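Local coordinates for protein alkyl hydroperoxide reductase AhpD (Legionella pneumophila, PDB 5DIK) that probably acts as an alkylhydroperoxidase of the carboxymuconolactone decarboxylase family, possibly contributing to the antioxidative response of the bacterium, at residues S10-S14 and E114-F119. Numbering follows the deposited sequence.
Sequences SDKFS and EAFEEF
F13 and A115 bring the backbones closest, their CA atoms 6.0 Å apart, where the first turn of helix 12-30 meets a late part of helix 102-120; D11 lies opposite E118, and S14 opposite F119. E118 CG is anti to the backbone N (chi1 176°) and the chain beyond is extended, which carries the carboxylate to the amides of the first turn, whose N-H groups have no helical carbonyl ahead of them. F13 N donates to E118 OE1 (2.9 Å, 160° at the hydrogen), and S14 N to E118 OE2 (2.7 Å), each meeting the syn side of its oxygen, the second well out of the carboxylate plane. D11 holds the N-cap position without a side-chain capping bond; in this all-helical chain of the AhpD-like clan, a carboxylate from a distant helix takes up first-turn N-H groups instead.

Beside these two bonds, the F13 side chain fits as a knob among E114, A115, E118 and F119. The small methyl of A115 lets the ring come close: A115 CB lies over one face of the F13 ring, a CH-pi contact 3.7 Å from the ring centroid. F119 CE2 packs on F13 CB at 3.8 Å, and F119 also touches S77 and Q78 of helix 70-82. K12 CD lies 3.4 Å from E114 OE2, while K12 NZ and E114 OE1, at 4.3 Å, are too far apart for a salt bridge. With two amide bonds and the F13 knob, the contact ties the first turn of helix 12-30 to helix 102-120; the negative charge of E118 probably also suits the positive end of the helix dipole.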
ATOM      1  N   SER A  10      -3.148  23.943 -16.802  1.00 48.75           N
ATOM      2  CA  SER A  10      -2.090  23.263 -17.618  1.00 48.03           C
ATOM      3  C   SER A  10      -0.714  23.171 -16.937  1.00 43.07           C
ATOM      4  O   SER A  10       0.214  22.639 -17.530  1.00 42.41           O
ATOM      5  CB  SER A  10      -1.963  23.953 -18.997  1.00 50.54           C
ATOM      6  OG  SER A  10      -1.542  25.302 -18.884  1.00 52.16           O
ATOM      7  N   ASP A  11      -0.576  23.673 -15.707  1.00 38.96           N
ATOM      8  CA  ASP A  11       0.693  23.581 -14.976  1.00 37.39           C
ATOM      9  C   ASP A  11       0.571  22.789 -13.644  1.00 31.37           C
ATOM     10  O   ASP A  11       1.279  23.073 -12.678  1.00 30.09           O
ATOM     11  CB  ASP A  11       1.192  24.998 -14.663  1.00 40.26           C
ATOM     12  CG  ASP A  11       0.365  25.650 -13.571  1.00 43.43           C
ATOM     13  OD1 ASP A  11      -0.863  25.389 -13.544  1.00 47.40           O
ATOM     14  OD2 ASP A  11       0.920  26.363 -12.710  1.00 51.58           O
ATOM     15  N   LYS A  12      -0.333  21.826 -13.604  1.00 30.25           N
ATOM     16  CA  LYS A  12      -0.587  21.033 -12.396  1.00 30.19           C
ATOM     17  C   LYS A  12       0.682  20.461 -11.764  1.00 26.61           C
ATOM     18  O   LYS A  12       0.933  20.651 -10.576  1.00 23.35           O
ATOM     19  CB  LYS A  12      -1.514  19.884 -12.740  1.00 31.63           C
ATOM     20  CG  LYS A  12      -1.853  18.993 -11.566  1.00 34.82           C
ATOM     21  CD  LYS A  12      -2.740  17.848 -12.034  1.00 38.03           C
ATOM     22  CE  LYS A  12      -3.053  16.911 -10.890  1.00 38.82           C
ATOM     23  NZ  LYS A  12      -3.944  15.829 -11.390  1.00 42.68           N
ATOM     24  N   PHE A  13       1.493  19.779 -12.568  1.00 25.30           N
ATOM     25  CA  PHE A  13       2.686  19.096 -12.039  1.00 25.97           C
ATOM     26  C   PHE A  13       3.879  20.014 -11.838  1.00 28.97           C
ATOM     27  O   PHE A  13       4.744  19.740 -10.994  1.00 25.69           O
ATOM     28  CB  PHE A  13       3.043  17.890 -12.907  1.00 25.54           C
ATOM     29  CG  PHE A  13       2.038  16.794 -12.795  1.00 26.08           C
ATOM     30  CD1 PHE A  13       2.098  15.889 -11.729  1.00 27.18           C
ATOM     31  CD2 PHE A  13       1.008  16.677 -13.707  1.00 25.78           C
ATOM     32  CE1 PHE A  13       1.148  14.889 -11.594  1.00 25.87           C
ATOM     33  CE2 PHE A  13       0.054  15.681 -13.575  1.00 26.57           C
ATOM     34  CZ  PHE A  13       0.132  14.777 -12.519  1.00 27.75           C
ATOM     35  N   SER A  14       3.946  21.111 -12.593  1.00 26.27           N
ATOM     36  CA  SER A  14       4.953  22.117 -12.300  1.00 27.22           C
ATOM     37  C   SER A  14       4.712  22.678 -10.901  1.00 25.91           C
ATOM     38  O   SER A  14       5.642  22.827 -10.126  1.00 29.01           O
ATOM     39  CB  SER A  14       4.926  23.263 -13.346  1.00 29.31           C
ATOM     40  OG  SER A  14       5.840  24.275 -12.966  1.00 32.27           O
ATOM     41  N   GLU A 114      -0.321  12.858 -18.443  1.00 21.58           N
ATOM     42  CA  GLU A 114      -0.536  14.301 -18.289  1.00 24.52           C
ATOM     43  C   GLU A 114       0.747  15.025 -17.889  1.00 24.67           C
ATOM     44  O   GLU A 114       1.097  16.040 -18.498  1.00 20.18           O
ATOM     45  CB  GLU A 114      -1.660  14.599 -17.285  1.00 28.36           C
ATOM     46  CG  GLU A 114      -1.941  16.082 -17.073  1.00 33.09           C
ATOM     47  CD  GLU A 114      -2.947  16.349 -15.961  1.00 39.31           C
ATOM     48  OE1 GLU A 114      -3.799  15.487 -15.686  1.00 46.25           O
ATOM     49  OE2 GLU A 114      -2.896  17.437 -15.358  1.00 48.52           O
ATOM     50  N   ALA A 115       1.474  14.483 -16.909  1.00 21.80           N
ATOM     51  CA  ALA A 115       2.743  15.054 -16.468  1.00 21.79           C
ATOM     52  C   ALA A 115       3.809  15.069 -17.554  1.00 21.30           C
ATOM     53  O   ALA A 115       4.474  16.088 -17.765  1.00 20.48           O
ATOM     54  CB  ALA A 115       3.280  14.322 -15.228  1.00 21.22           C
ATOM     55  N   PHE A 116       3.970  13.946 -18.238  1.00 21.36           N
ATOM     56  CA  PHE A 116       4.909  13.847 -19.330  1.00 21.82           C
ATOM     57  C   PHE A 116       4.611  14.871 -20.431  1.00 22.54           C
ATOM     58  O   PHE A 116       5.527  15.509 -20.943  1.00 23.08           O
ATOM     59  CB  PHE A 116       4.886  12.428 -19.907  1.00 22.62           C
ATOM     60  CG  PHE A 116       5.935  12.170 -20.935  1.00 22.50           C
ATOM     61  CD1 PHE A 116       7.246  11.910 -20.563  1.00 21.99           C
ATOM     62  CD2 PHE A 116       5.603  12.163 -22.286  1.00 23.15           C
ATOM     63  CE1 PHE A 116       8.214  11.646 -21.517  1.00 23.54           C
ATOM     64  CE2 PHE A 116       6.578  11.933 -23.254  1.00 23.60           C
ATOM     65  CZ  PHE A 116       7.877  11.664 -22.870  1.00 23.39           C
ATOM     66  N   GLU A 117       3.340  15.029 -20.768  1.00 22.23           N
ATOM     67  CA  GLU A 117       2.944  15.996 -21.796  1.00 24.70           C
ATOM     68  C   GLU A 117       3.211  17.418 -21.322  1.00 25.31           C
ATOM     69  O   GLU A 117       3.691  18.249 -22.106  1.00 26.46           O
ATOM     70  CB  GLU A 117       1.472  15.822 -22.192  1.00 25.58           C
ATOM     71  CG  GLU A 117       1.212  14.573 -23.030  1.00 28.54           C
ATOM     72  CD  GLU A 117      -0.183  14.513 -23.659  1.00 31.93           C
ATOM     73  OE1 GLU A 117      -0.395  13.622 -24.501  1.00 32.64           O
ATOM     74  OE2 GLU A 117      -1.076  15.322 -23.302  1.00 38.74           O
ATOM     75  N   GLU A 118       2.899  17.707 -20.052  1.00 23.67           N
ATOM     76  CA  GLU A 118       3.179  19.016 -19.446  1.00 24.06           C
ATOM     77  C   GLU A 118       4.656  19.387 -19.493  1.00 26.46           C
ATOM     78  O   GLU A 118       5.004  20.507 -19.889  1.00 22.79           O
ATOM     79  CB  GLU A 118       2.670  19.082 -18.003  1.00 24.38           C
ATOM     80  CG  GLU A 118       3.017  20.389 -17.309  1.00 25.75           C
ATOM     81  CD  GLU A 118       2.515  20.503 -15.891  1.00 26.01           C
ATOM     82  OE1 GLU A 118       1.569  19.753 -15.476  1.00 27.60           O
ATOM     83  OE2 GLU A 118       3.066  21.367 -15.174  1.00 25.84           O
ATOM     84  N   PHE A 119       5.550  18.466 -19.138  1.00 22.49           N
ATOM     85  CA  PHE A 119       6.971  18.796 -19.149  1.00 24.00           C
ATOM     86  C   PHE A 119       7.615  18.688 -20.526  1.00 22.72           C
ATOM     87  O   PHE A 119       8.750  19.108 -20.698  1.00 24.26           O
ATOM     88  CB  PHE A 119       7.745  17.919 -18.152  1.00 23.98           C
ATOM     89  CG  PHE A 119       7.430  18.242 -16.725  1.00 26.19           C
ATOM     90  CD1 PHE A 119       7.778  19.472 -16.195  1.00 28.05           C
ATOM     91  CD2 PHE A 119       6.770  17.327 -15.928  1.00 25.39           C
ATOM     92  CE1 PHE A 119       7.483  19.788 -14.884  1.00 29.77           C
ATOM     93  CE2 PHE A 119       6.478  17.621 -14.609  1.00 28.68           C
ATOM     94  CZ  PHE A 119       6.836  18.849 -14.079  1.00 28.80           C
TER